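Local atomic coordinates of holo-[acyl-carrier-protein] synthase (Thermotoga maritima, PDB entry 5XUM), a protein that belongs to the 4'-phosphopantetheinyl transferase superfamily and assembles from three copies of one mixed alpha-beta chain. Residues 8-13 / 99-104; 90-95 / 106-111; 114-119 / 157-162. One frame throughout, in Å; residues are numbered along the deposited sequence.

From the N terminus, strand 2-11 supplies residues 8-13 of interaction 1, which waits through helix 38-56 and several strands until 99-104 closes the loop. Before that happens, 90-95 opens interaction 2, a hairpin contact completed at 106-111, so the two cross along the chain. They share strand 100-108, the middle strand of a three-stranded antiparallel sheet, and touch where Leu104 N lies 2.8 Å from Ser94 O. Interaction 3 follows in series: 114-119 pairs with 157-162 across a loop holding two helices and two strands, tying together a second antiparallel sheet. Its centre is about 37 Å from that of interaction 1, on the opposite side of the chain's centre.

Interaction 1: residues 8-13 / 99-104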
ATOM      1  N   ASP A   8      12.036   2.839   2.980  1.00 29.07           N
ATOM      2  CA  ASP A   8      13.420   3.190   3.302  1.00 31.07           C
ATOM      3  C   ASP A   8      14.216   1.980   3.762  1.00 32.24           C
ATOM      4  O   ASP A   8      13.724   1.174   4.548  1.00 31.10           O
ATOM      5  CB  ASP A   8      13.501   4.298   4.359  1.00 31.56           C
ATOM      6  CG  ASP A   8      14.859   4.994   4.367  1.00 39.62           C
ATOM      7  OD1 ASP A   8      15.518   5.028   5.431  1.00 44.59           O
ATOM      8  OD2 ASP A   8      15.273   5.507   3.304  1.00 42.94           O
ATOM      9  N   VAL A   9      15.444   1.865   3.262  1.00 28.98           N
ATOM     10  CA  VAL A   9      16.359   0.795   3.662  1.00 31.39           C
ATOM     11  C   VAL A   9      17.663   1.395   4.201  1.00 33.98           C
ATOM     12  O   VAL A   9      18.215   2.325   3.611  1.00 33.59           O
ATOM     13  CB  VAL A   9      16.614  -0.209   2.499  1.00 32.27           C
ATOM     14  CG1 VAL A   9      17.307   0.455   1.315  1.00 33.37           C
ATOM     15  CG2 VAL A   9      17.399  -1.430   2.975  1.00 34.04           C
ATOM     16  N   LEU A  10      18.135   0.882   5.335  1.00 33.89           N
ATOM     17  CA  LEU A  10      19.426   1.305   5.877  1.00 38.82           C
ATOM     18  C   LEU A  10      20.130   0.197   6.649  1.00 40.68           C
ATOM     19  O   LEU A  10      19.486  -0.612   7.328  1.00 37.00           O
ATOM     20  CB  LEU A  10      19.299   2.584   6.724  1.00 40.82           C
ATOM     21  CG  LEU A  10      18.259   2.707   7.839  1.00 46.62           C
ATOM     22  CD1 LEU A  10      18.730   2.001   9.098  1.00 47.64           C
ATOM     23  CD2 LEU A  10      17.988   4.173   8.143  1.00 46.98           C
ATOM     24  N   GLU A  11      21.455   0.165   6.529  1.00 42.00           N
ATOM     25  CA  GLU A  11      22.277  -0.784   7.269  1.00 43.56           C
ATOM     26  C   GLU A  11      22.378  -0.312   8.717  1.00 42.74           C
ATOM     27  O   GLU A  11      22.879   0.785   8.985  1.00 45.92           O
ATOM     28  CB  GLU A  11      23.665  -0.908   6.629  1.00 46.92           C
ATOM     29  CG  GLU A  11      24.444  -2.152   7.047  1.00 52.59           C
ATOM     30  CD  GLU A  11      25.606  -2.478   6.120  1.00 60.84           C
ATOM     31  OE1 GLU A  11      26.049  -1.591   5.356  1.00 59.13           O
ATOM     32  OE2 GLU A  11      26.087  -3.632   6.156  1.00 67.81           O
ATOM     33  N   VAL A  12      21.883  -1.141   9.636  1.00 38.56           N
ATOM     34  CA  VAL A  12      21.824  -0.808  11.063  1.00 44.57           C
ATOM     35  C   VAL A  12      23.198  -0.434  11.627  1.00 50.26           C
ATOM     36  O   VAL A  12      23.333   0.588  12.306  1.00 50.67           O
ATOM     37  CB  VAL A  12      21.197  -1.957  11.893  1.00 43.43           C
ATOM     38  CG1 VAL A  12      21.366  -1.718  13.390  1.00 43.28           C
ATOM     39  CG2 VAL A  12      19.724  -2.128  11.546  1.00 42.48           C
ATOM     40  N   GLU A  13      24.205  -1.254  11.321  1.00 53.82           N
ATOM     41  CA  GLU A  13      25.562  -1.091  11.857  1.00 59.53           C
ATOM     42  C   GLU A  13      26.194   0.269  11.545  1.00 60.13           C
ATOM     43  O   GLU A  13      26.997   0.774  12.331  1.00 64.50           O
ATOM     44  CB  GLU A  13      26.477  -2.217  11.359  1.00 66.50           C
ATOM     45  CG  GLU A  13      27.708  -2.454  12.225  1.00 73.20           C
ATOM     46  CD  GLU A  13      28.708  -3.401  11.586  1.00 79.68           C
ATOM     47  OE1 GLU A  13      29.063  -4.410  12.232  1.00 84.01           O
ATOM     48  OE2 GLU A  13      29.137  -3.140  10.440  1.00 85.50           O
ATOM     49  N   ARG A  99      19.934  -6.984  10.179  1.00 42.18           N
ATOM     50  CA  ARG A  99      21.154  -6.304   9.699  1.00 45.29           C
ATOM     51  C   ARG A  99      20.830  -5.033   8.913  1.00 43.27           C
ATOM     52  O   ARG A  99      21.450  -3.991   9.123  1.00 43.72           O
ATOM     53  CB  ARG A  99      22.075  -7.231   8.891  1.00 50.34           C
ATOM     54  CG  ARG A  99      22.695  -8.362   9.701  1.00 58.09           C
ATOM     55  CD  ARG A  99      24.128  -8.664   9.276  1.00 60.12           C
ATOM     56  NE  ARG A  99      24.252  -9.013   7.859  1.00 60.03           N
ATOM     57  CZ  ARG A  99      24.787  -8.224   6.928  1.00 62.61           C
ATOM     58  NH1 ARG A  99      25.257  -7.023   7.249  1.00 73.94           N
ATOM     59  NH2 ARG A  99      24.853  -8.636   5.669  1.00 64.14           N
ATOM     60  N   PHE A 100      19.866  -5.132   8.001  1.00 42.90           N
ATOM     61  CA  PHE A 100      19.315  -3.969   7.319  1.00 39.05           C
ATOM     62  C   PHE A 100      17.910  -3.714   7.848  1.00 37.21           C
ATOM     63  O   PHE A 100      17.133  -4.650   8.028  1.00 37.77           O
ATOM     64  CB  PHE A 100      19.269  -4.195   5.806  1.00 38.65           C
ATOM     65  CG  PHE A 100      20.615  -4.137   5.138  1.00 42.91           C
ATOM     66  CD1 PHE A 100      21.065  -2.957   4.557  1.00 45.01           C
ATOM     67  CD2 PHE A 100      21.431  -5.266   5.078  1.00 46.62           C
ATOM     68  CE1 PHE A 100      22.306  -2.901   3.937  1.00 48.80           C
ATOM     69  CE2 PHE A 100      22.673  -5.214   4.460  1.00 48.21           C
ATOM     70  CZ  PHE A 100      23.111  -4.029   3.889  1.00 47.87           C
ATOM     71  N   ALA A 101      17.597  -2.451   8.114  1.00 35.27           N
ATOM     72  CA  ALA A 101      16.253  -2.060   8.520  1.00 33.55           C
ATOM     73  C   ALA A 101      15.452  -1.640   7.292  1.00 33.02           C
ATOM     74  O   ALA A 101      15.966  -0.932   6.429  1.00 33.30           O
ATOM     75  CB  ALA A 101      16.310  -0.930   9.536  1.00 31.56           C
ATOM     76  N   VAL A 102      14.207  -2.103   7.202  1.00 31.72           N
ATOM     77  CA  VAL A 102      13.298  -1.678   6.130  1.00 30.53           C
ATOM     78  C   VAL A 102      12.001  -1.144   6.738  1.00 30.47           C
ATOM     79  O   VAL A 102      11.334  -1.838   7.515  1.00 28.11           O
ATOM     80  CB  VAL A 102      13.006  -2.803   5.105  1.00 30.78           C
ATOM     81  CG1 VAL A 102      12.052  -2.315   4.015  1.00 30.22           C
ATOM     82  CG2 VAL A 102      14.296  -3.310   4.469  1.00 30.33           C
ATOM     83  N   ALA A 103      11.663   0.094   6.387  1.00 27.21           N
ATOM     84  CA  ALA A 103      10.449   0.735   6.885  1.00 26.51           C
ATOM     85  C   ALA A 103       9.484   1.050   5.752  1.00 26.04           C
ATOM     86  O   ALA A 103       9.898   1.435   4.658  1.00 26.13           O
ATOM     87  CB  ALA A 103      10.790   1.997   7.651  1.00 25.89           C
ATOM     88  N   LEU A 104       8.197   0.881   6.038  1.00 25.75           N
ATOM     89  CA  LEU A 104       7.123   1.117   5.083  1.00 24.52           C
ATOM     90  C   LEU A 104       6.098   2.079   5.686  1.00 24.05           C
ATOM     91  O   LEU A 104       5.659   1.891   6.819  1.00 25.06           O
ATOM     92  CB  LEU A 104       6.447  -0.213   4.730  1.00 23.97           C
ATOM     93  CG  LEU A 104       5.125  -0.186   3.951  1.00 24.11           C
ATOM     94  CD1 LEU A 104       5.364   0.206   2.503  1.00 24.57           C
ATOM     95  CD2 LEU A 104       4.440  -1.541   4.026  1.00 24.74           C
TER
HETATM   96  O   HOH W   1      24.010  -3.751  10.038  1.00 48.37           O
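Asp8 and Ala103 form a hydrogen-bonded antiparallel pair, with Ala103 N 3.0 Å from Asp8 O and Asp8 N returning a bond to Ala103 O; the Asp8 carboxylate goes through OD2 to Lys54, to Ser96 of the second subunit and to a bound glycerol. Val9 turns to the other face, where its CG2 lies 3.9 Å from CG2 of Val102. Leu10 again makes two backbone bonds, Ala101 N to Leu10 O being the shorter at 2.8 Å. Its side chain carries CD1 to 3.8 Å from Ala101 CB. Glu11, with CG anti to the backbone N (chi1 -162°), lays its extended chain over one face of the Phe100 ring, CG standing 4.1 Å from the ring centroid in a CH-pi contact. Its OE2 makes a long salt bridge to Arg99 NH1, 3.7 Å, while OE1 pairs with Arg14. Val12 N bonds to Arg99 O at 2.9 Å, and a water joins that oxygen to Glu13 N. This is an antiparallel two-stranded ladder within a three-stranded sheet: the face of Leu10 and Ala103 rests on helix 38-56, and that of Val9 and Phe100 meets the other subunits of the trimer.

Interaction 2: residues 90-95 / 106-111; sequences YAHVSL and VLEKRK
Glu108 OE1 is gripped by two donors, His92 NE2 at 2.7 Å across the contact and Arg110 NE at 3.1 Å from its own segment, and they arrive from opposite faces of the carboxylate plane. The bond from the imidazole is nearly straight, 167° at the hydrogen, with the oxygen in the plane of the histidine ring, although on the acceptor's side the donor stands above the carboxylate. Glu108 reaches this place on an extended chain whose CG is anti to the backbone N (chi1 180°). Its other oxygen, OE2, accepts from Ile2 N of the third subunit, so both carboxylate oxygens are engaged and the group is held against rotation.

Arg110 also serves more than one partner. Its guanidinium lies flat on one face of the Tyr90 ring, planes 14° apart and CZ 3.7 Å from the ring centroid, a stacked cation-pi pair to which CD adds a CH-pi contact beside it. NH2 comes to the edge of the His92 ring, 3.7 Å from CE1, and donates to Ile2 O of the third subunit. Bridged in this way, Tyr90, His92, Glu108 and Arg110 form a linked cluster on one face of the sheet.

On the other face Ala91 CB meets Leu107 CD2 at 3.8 Å. Beneath the side chains, Tyr90 with Glu108 and His92 with Val106 are hydrogen-bonded antiparallel pairs; Val106 N to His92 O is 2.8 Å.

The contact is the open end of the hairpin of strands 90-97 and 100-108. Strand 2-11 flanks 106-108 through backbone bonds from Leu107 to Val3 and Gly4, helix 38-56 packs on Leu107, strand 76-81 touches Ala91 through Leu79, and the third subunit lies against the His92 and Glu108 face.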
ATOM      1  N   TYR A  90      -5.102   8.429   8.000  1.00 28.88           N
ATOM      2  CA  TYR A  90      -4.540   7.125   8.318  1.00 31.10           C
ATOM      3  C   TYR A  90      -3.096   7.008   7.854  1.00 30.87           C
ATOM      4  O   TYR A  90      -2.760   7.366   6.722  1.00 27.45           O
ATOM      5  CB  TYR A  90      -5.403   5.992   7.745  1.00 32.50           C
ATOM      6  CG  TYR A  90      -6.583   5.655   8.624  1.00 32.68           C
ATOM      7  CD1 TYR A  90      -6.527   4.585   9.515  1.00 31.90           C
ATOM      8  CD2 TYR A  90      -7.747   6.420   8.583  1.00 35.17           C
ATOM      9  CE1 TYR A  90      -7.600   4.280  10.334  1.00 35.82           C
ATOM     10  CE2 TYR A  90      -8.826   6.123   9.397  1.00 35.46           C
ATOM     11  CZ  TYR A  90      -8.747   5.057  10.270  1.00 37.69           C
ATOM     12  OH  TYR A  90      -9.820   4.765  11.078  1.00 44.39           O
ATOM     13  N   ALA A  91      -2.247   6.534   8.758  1.00 30.35           N
ATOM     14  CA  ALA A  91      -0.876   6.188   8.428  1.00 30.33           C
ATOM     15  C   ALA A  91      -0.678   4.722   8.772  1.00 29.25           C
ATOM     16  O   ALA A  91      -0.693   4.338   9.942  1.00 32.53           O
ATOM     17  CB  ALA A  91       0.105   7.060   9.195  1.00 30.39           C
ATOM     18  N   HIS A  92      -0.534   3.905   7.738  1.00 27.62           N
ATOM     19  CA  HIS A  92      -0.282   2.489   7.910  1.00 27.54           C
ATOM     20  C   HIS A  92       1.195   2.277   7.798  1.00 28.22           C
ATOM     21  O   HIS A  92       1.798   2.527   6.747  1.00 26.48           O
ATOM     22  CB  HIS A  92      -1.055   1.689   6.869  1.00 25.38           C
ATOM     23  CG  HIS A  92      -2.545   1.938   6.902  1.00 28.60           C
ATOM     24  ND1 HIS A  92      -3.353   1.385   7.830  1.00 29.88           N
ATOM     25  CD2 HIS A  92      -3.362   2.722   6.086  1.00 28.09           C
ATOM     26  CE1 HIS A  92      -4.620   1.786   7.616  1.00 30.48           C
ATOM     27  NE2 HIS A  92      -4.625   2.604   6.549  1.00 29.46           N
ATOM     28  N   VAL A  93       1.800   1.845   8.900  1.00 26.91           N
ATOM     29  CA  VAL A  93       3.253   1.760   8.986  1.00 28.42           C
ATOM     30  C   VAL A  93       3.723   0.361   9.391  1.00 27.48           C
ATOM     31  O   VAL A  93       3.019  -0.371  10.091  1.00 26.52           O
ATOM     32  CB  VAL A  93       3.862   2.852   9.917  1.00 29.11           C
ATOM     33  CG1 VAL A  93       3.362   4.241   9.533  1.00 27.16           C
ATOM     34  CG2 VAL A  93       3.563   2.572  11.380  1.00 29.51           C
ATOM     35  N   SER A  94       4.907  -0.007   8.917  1.00 26.35           N
ATOM     36  CA  SER A  94       5.536  -1.263   9.306  1.00 26.03           C
ATOM     37  C   SER A  94       7.050  -1.115   9.288  1.00 26.74           C
ATOM     38  O   SER A  94       7.598  -0.342   8.497  1.00 24.15           O
ATOM     39  CB  SER A  94       5.101  -2.407   8.387  1.00 25.49           C
ATOM     40  OG  SER A  94       5.513  -3.662   8.914  1.00 26.13           O
ATOM     41  N   LEU A  95       7.709  -1.861  10.168  1.00 27.77           N
ATOM     42  CA  LEU A  95       9.158  -1.844  10.292  1.00 28.29           C
ATOM     43  C   LEU A  95       9.680  -3.257  10.524  1.00 27.82           C
ATOM     44  O   LEU A  95       9.119  -4.017  11.316  1.00 27.66           O
ATOM     45  CB  LEU A  95       9.591  -0.928  11.446  1.00 28.31           C
ATOM     46  CG  LEU A  95      11.060  -0.977  11.888  1.00 29.26           C
ATOM     47  CD1 LEU A  95      11.970  -0.276  10.880  1.00 28.78           C
ATOM     48  CD2 LEU A  95      11.222  -0.378  13.277  1.00 28.43           C
ATOM     49  N   VAL A 106       2.415   3.942   4.455  1.00 24.80           N
ATOM     50  CA  VAL A 106       1.346   4.169   3.484  1.00 24.00           C
ATOM     51  C   VAL A 106       0.347   5.157   4.082  1.00 25.29           C
ATOM     52  O   VAL A 106      -0.262   4.890   5.123  1.00 24.71           O
ATOM     53  CB  VAL A 106       0.634   2.859   3.065  1.00 24.31           C
ATOM     54  CG1 VAL A 106      -0.538   3.158   2.131  1.00 22.86           C
ATOM     55  CG2 VAL A 106       1.612   1.894   2.388  1.00 22.66           C
ATOM     56  N   LEU A 107       0.203   6.306   3.429  1.00 24.87           N
ATOM     57  CA  LEU A 107      -0.714   7.342   3.896  1.00 26.21           C
ATOM     58  C   LEU A 107      -2.047   7.244   3.158  1.00 26.74           C
ATOM     59  O   LEU A 107      -2.085   7.119   1.931  1.00 25.32           O
ATOM     60  CB  LEU A 107      -0.091   8.737   3.750  1.00 27.15           C
ATOM     61  CG  LEU A 107       1.258   8.974   4.452  1.00 26.18           C
ATOM     62  CD1 LEU A 107       1.768  10.378   4.176  1.00 26.61           C
ATOM     63  CD2 LEU A 107       1.178   8.728   5.953  1.00 23.82           C
ATOM     64  N   GLU A 108      -3.132   7.289   3.921  1.00 26.66           N
ATOM     65  CA  GLU A 108      -4.476   7.073   3.390  1.00 27.72           C
ATOM     66  C   GLU A 108      -5.430   8.162   3.877  1.00 28.93           C
ATOM     67  O   GLU A 108      -5.354   8.600   5.028  1.00 25.82           O
ATOM     68  CB  GLU A 108      -4.989   5.690   3.821  1.00 29.16           C
ATOM     69  CG  GLU A 108      -6.393   5.329   3.341  1.00 30.74           C
ATOM     70  CD  GLU A 108      -6.919   4.032   3.936  1.00 31.11           C
ATOM     71  OE1 GLU A 108      -6.676   3.760   5.135  1.00 30.24           O
ATOM     72  OE2 GLU A 108      -7.599   3.282   3.204  1.00 34.69           O
ATOM     73  N   LYS A 109      -6.312   8.603   2.985  1.00 28.58           N
ATOM     74  CA  LYS A 109      -7.430   9.455   3.370  1.00 30.44           C
ATOM     75  C   LYS A 109      -8.718   8.645   3.267  1.00 30.91           C
ATOM     76  O   LYS A 109      -9.152   8.279   2.171  1.00 32.17           O
ATOM     77  CB  LYS A 109      -7.488  10.729   2.511  1.00 31.54           C
ATOM     78  CG  LYS A 109      -8.774  11.553   2.632  1.00 32.56           C
ATOM     79  CD  LYS A 109      -9.031  12.036   4.052  1.00 35.44           C
ATOM     80  CE  LYS A 109     -10.363  12.765   4.155  1.00 41.77           C
ATOM     81  NZ  LYS A 109     -10.828  12.839   5.565  1.00 42.60           N
ATOM     82  N   ARG A 110      -9.305   8.345   4.421  1.00 30.23           N
ATOM     83  CA  ARG A 110     -10.600   7.681   4.472  1.00 34.35           C
ATOM     84  C   ARG A 110     -11.692   8.717   4.667  1.00 36.61           C
ATOM     85  O   ARG A 110     -11.498   9.706   5.379  1.00 33.69           O
ATOM     86  CB  ARG A 110     -10.667   6.688   5.627  1.00 34.08           C
ATOM     87  CG  ARG A 110      -9.843   5.425   5.454  1.00 35.07           C
ATOM     88  CD  ARG A 110     -10.247   4.422   6.519  1.00 37.26           C
ATOM     89  NE  ARG A 110      -9.250   3.377   6.726  1.00 36.89           N
ATOM     90  CZ  ARG A 110      -9.276   2.512   7.736  1.00 36.05           C
ATOM     91  NH1 ARG A 110     -10.246   2.573   8.641  1.00 37.81           N
ATOM     92  NH2 ARG A 110      -8.330   1.590   7.847  1.00 36.29           N
ATOM     93  N   LYS A 111     -12.834   8.483   4.028  1.00 40.89           N
ATOM     94  CA  LYS A 111     -14.044   9.255   4.286  1.00 43.79           C
ATOM     95  C   LYS A 111     -14.410   9.072   5.757  1.00 40.91           C
ATOM     96  O   LYS A 111     -14.494   7.942   6.242  1.00 42.30           O
ATOM     97  CB  LYS A 111     -15.180   8.775   3.371  1.00 49.26           C
ATOM     98  CG  LYS A 111     -16.543   9.408   3.629  1.00 56.96           C
ATOM     99  CD  LYS A 111     -17.624   8.716   2.808  1.00 62.61           C
ATOM    100  CE  LYS A 111     -19.026   9.119   3.243  1.00 64.73           C
ATOM    101  NZ  LYS A 111     -19.387  10.503   2.825  1.00 64.22           N
TER

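Interaction 3: residues 114-119 / 157-162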
ATOM      1  N   ILE A 114     -13.161  10.642  11.724  1.00 43.46           N
ATOM      2  CA  ILE A 114     -12.694  11.735  12.562  1.00 42.72           C
ATOM      3  C   ILE A 114     -13.769  11.967  13.624  1.00 42.29           C
ATOM      4  O   ILE A 114     -14.905  12.314  13.299  1.00 43.06           O
ATOM      5  CB  ILE A 114     -12.425  13.007  11.728  1.00 41.63           C
ATOM      6  CG1 ILE A 114     -11.257  12.767  10.760  1.00 41.66           C
ATOM      7  CG2 ILE A 114     -12.128  14.200  12.627  1.00 40.11           C
ATOM      8  CD1 ILE A 114     -11.352  13.548   9.471  1.00 45.25           C
ATOM      9  N   ILE A 115     -13.409  11.744  14.886  1.00 43.47           N
ATOM     10  CA  ILE A 115     -14.367  11.805  15.990  1.00 44.52           C
ATOM     11  C   ILE A 115     -14.209  13.106  16.773  1.00 43.45           C
ATOM     12  O   ILE A 115     -13.110  13.444  17.217  1.00 45.89           O
ATOM     13  CB  ILE A 115     -14.248  10.583  16.940  1.00 45.01           C
ATOM     14  CG1 ILE A 115     -14.139   9.261  16.154  1.00 44.37           C
ATOM     15  CG2 ILE A 115     -15.400  10.553  17.946  1.00 45.67           C
ATOM     16  CD1 ILE A 115     -15.327   8.919  15.272  1.00 43.85           C
ATOM     17  N   VAL A 116     -15.321  13.826  16.923  1.00 44.52           N
ATOM     18  CA  VAL A 116     -15.351  15.127  17.591  1.00 49.39           C
ATOM     19  C   VAL A 116     -16.502  15.183  18.599  1.00 52.57           C
ATOM     20  O   VAL A 116     -17.627  14.785  18.289  1.00 51.71           O
ATOM     21  CB  VAL A 116     -15.506  16.281  16.568  1.00 50.39           C
ATOM     22  CG1 VAL A 116     -15.674  17.620  17.274  1.00 54.19           C
ATOM     23  CG2 VAL A 116     -14.316  16.337  15.619  1.00 47.73           C
ATOM     24  N   GLU A 117     -16.213  15.675  19.801  1.00 54.84           N
ATOM     25  CA  GLU A 117     -17.237  15.868  20.828  1.00 60.70           C
ATOM     26  C   GLU A 117     -17.620  17.343  20.939  1.00 62.76           C
ATOM     27  O   GLU A 117     -16.751  18.208  21.076  1.00 61.94           O
ATOM     28  CB  GLU A 117     -16.757  15.325  22.181  1.00 64.09           C
ATOM     29  CG  GLU A 117     -17.790  15.375  23.305  1.00 70.48           C
ATOM     30  CD  GLU A 117     -18.887  14.332  23.165  1.00 73.31           C
ATOM     31  OE1 GLU A 117     -18.905  13.380  23.974  1.00 80.83           O
ATOM     32  OE2 GLU A 117     -19.735  14.458  22.253  1.00 73.95           O
ATOM     33  N   GLY A 118     -18.922  17.618  20.874  1.00 65.59           N
ATOM     34  CA  GLY A 118     -19.436  18.985  20.990  1.00 68.35           C
ATOM     35  C   GLY A 118     -20.899  19.139  20.613  1.00 68.57           C
ATOM     36  O   GLY A 118     -21.616  18.148  20.448  1.00 68.36           O
ATOM     37  N   ASP A 119     -21.335  20.391  20.478  1.00 70.67           N
ATOM     38  CA  ASP A 119     -22.720  20.716  20.128  1.00 70.47           C
ATOM     39  C   ASP A 119     -23.051  20.293  18.699  1.00 68.94           C
ATOM     40  O   ASP A 119     -22.327  20.631  17.759  1.00 65.06           O
ATOM     41  CB  ASP A 119     -22.984  22.216  20.314  1.00 75.31           C
ATOM     42  CG  ASP A 119     -24.385  22.626  19.883  1.00 78.97           C
ATOM     43  OD1 ASP A 119     -25.371  22.068  20.414  1.00 80.13           O
ATOM     44  OD2 ASP A 119     -24.499  23.517  19.014  1.00 86.12           O
ATOM     45  N   CYS A 157     -15.823  22.566  21.891  1.00 69.98           N
ATOM     46  CA  CYS A 157     -15.665  21.306  21.166  1.00 68.12           C
ATOM     47  C   CYS A 157     -14.277  20.692  21.351  1.00 64.97           C
ATOM     48  O   CYS A 157     -13.312  21.393  21.668  1.00 66.34           O
ATOM     49  CB  CYS A 157     -15.960  21.502  19.678  1.00 70.54           C
ATOM     50  SG  CYS A 157     -17.703  21.776  19.294  1.00 74.49           S
ATOM     51  N   ARG A 158     -14.190  19.381  21.138  1.00 59.07           N
ATOM     52  CA  ARG A 158     -12.952  18.641  21.358  1.00 59.72           C
ATOM     53  C   ARG A 158     -12.737  17.581  20.276  1.00 55.07           C
ATOM     54  O   ARG A 158     -13.663  16.842  19.926  1.00 52.28           O
ATOM     55  CB  ARG A 158     -12.976  17.995  22.749  1.00 63.20           C
ATOM     56  CG  ARG A 158     -11.652  17.402  23.207  1.00 68.70           C
ATOM     57  CD  ARG A 158     -11.721  16.920  24.650  1.00 75.14           C
ATOM     58  NE  ARG A 158     -12.679  15.829  24.838  1.00 74.98           N
ATOM     59  CZ  ARG A 158     -12.390  14.534  24.725  1.00 73.52           C
ATOM     60  NH1 ARG A 158     -11.160  14.141  24.418  1.00 75.99           N
ATOM     61  NH2 ARG A 158     -13.339  13.627  24.918  1.00 69.37           N
ATOM     62  N   LEU A 159     -11.517  17.521  19.746  1.00 53.30           N
ATOM     63  CA  LEU A 159     -11.125  16.450  18.828  1.00 49.40           C
ATOM     64  C   LEU A 159     -10.803  15.191  19.630  1.00 47.55           C
ATOM     65  O   LEU A 159      -9.872  15.183  20.436  1.00 51.16           O
ATOM     66  CB  LEU A 159      -9.930  16.874  17.964  1.00 46.18           C
ATOM     67  CG  LEU A 159      -9.242  15.825  17.075  1.00 45.15           C
ATOM     68  CD1 LEU A 159     -10.182  15.247  16.027  1.00 43.07           C
ATOM     69  CD2 LEU A 159      -8.016  16.430  16.412  1.00 44.60           C
ATOM     70  N   VAL A 160     -11.582  14.136  19.407  1.00 47.78           N
ATOM     71  CA  VAL A 160     -11.425  12.880  20.141  1.00 47.03           C
ATOM     72  C   VAL A 160     -10.435  11.956  19.432  1.00 47.70           C
ATOM     73  O   VAL A 160      -9.460  11.505  20.034  1.00 48.86           O
ATOM     74  CB  VAL A 160     -12.780  12.162  20.353  1.00 49.43           C
ATOM     75  CG1 VAL A 160     -12.595  10.886  21.162  1.00 51.25           C
ATOM     76  CG2 VAL A 160     -13.775  13.084  21.049  1.00 50.48           C
ATOM     77  N   ARG A 161     -10.688  11.686  18.153  1.00 46.11           N
ATOM     78  CA  ARG A 161      -9.820  10.825  17.356  1.00 44.73           C
ATOM     79  C   ARG A 161      -9.731  11.326  15.919  1.00 42.23           C
ATOM     80  O   ARG A 161     -10.736  11.712  15.324  1.00 43.63           O
ATOM     81  CB  ARG A 161     -10.323   9.375  17.390  1.00 45.83           C
ATOM     82  CG  ARG A 161      -9.358   8.356  16.799  1.00 45.29           C
ATOM     83  CD  ARG A 161      -9.851   6.921  16.948  1.00 45.93           C
ATOM     84  NE  ARG A 161     -11.205   6.718  16.425  1.00 43.67           N
ATOM     85  CZ  ARG A 161     -11.506   6.489  15.148  1.00 44.97           C
ATOM     86  NH1 ARG A 161     -10.555   6.435  14.222  1.00 46.38           N
ATOM     87  NH2 ARG A 161     -12.772   6.320  14.791  1.00 47.64           N
ATOM     88  N   TYR A 162      -8.518  11.324  15.378  1.00 41.30           N
ATOM     89  CA  TYR A 162      -8.277  11.667  13.983  1.00 37.76           C
ATOM     90  C   TYR A 162      -7.723  10.434  13.267  1.00 35.82           C
ATOM     91  O   TYR A 162      -6.507  10.250  13.187  1.00 35.46           O
ATOM     92  CB  TYR A 162      -7.291  12.832  13.899  1.00 35.68           C
ATOM     93  CG  TYR A 162      -7.270  13.558  12.574  1.00 35.96           C
ATOM     94  CD1 TYR A 162      -8.053  14.693  12.372  1.00 36.18           C
ATOM     95  CD2 TYR A 162      -6.451  13.127  11.529  1.00 34.37           C
ATOM     96  CE1 TYR A 162      -8.034  15.371  11.164  1.00 35.91           C
ATOM     97  CE2 TYR A 162      -6.425  13.799  10.317  1.00 34.19           C
ATOM     98  CZ  TYR A 162      -7.220  14.919  10.141  1.00 34.82           C
ATOM     99  OH  TYR A 162      -7.199  15.591   8.943  1.00 33.97           O
TER
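Strands 114-117 and 158-162 run antiparallel, their directions 159° apart, and the register slips by one residue where Ile115 faces both Val160 and Arg161. Ile115 O accepts twice there, from Val160 N at 2.8 Å and from Arg161 N at 3.1 Å, the two donors reaching it from the same face of the carbonyl plane. Ile115 N in turn gives a bond to Arg161 O, and beyond the slip Glu117 and Arg158 form a regular hydrogen-bonded pair.

The bulge brings two side chains against Ile115. Its CG2 meets Val160 CB at 3.9 Å, while its CG1 lies 3.5 Å from Arg161 NH2. The Arg161 chain leaves with CG anti to the backbone N (chi1 -170°) and bends at chi3 (53°), which brings the guanidinium back beside the isoleucine; NH1 is then bonded to Gly163 O. Val160 CG2 also reaches across to the neighbouring strand, to Glu117 CB, 3.9 Å away, and Glu117 itself sends OE2 to Arg132.

On the opposite face the packing is apolar. Ile114 runs alongside Tyr162, with CG1 over one face of the ring toward its rim, 4.1 Å from CD1, and Tyr162 OH is bonded to Leu143 O. Leu159 CD1 fits close to Ile114 CG2 at 4.1 Å. At the far end Cys157 SG sits 3.7 Å from Gly118 CA, the thiol lying against the glycine backbone. Asp119 then takes the N-cap position of helix 120-126, its OD2 accepting from Phe122 N.

Helices 120-126 and 145-154 cover the Ile114 and Val116 face, and strand 137-140 pairs with 114-117 on its other edge. The arrangement is a classic beta bulge in the outer ladder of a four-stranded antiparallel sheet.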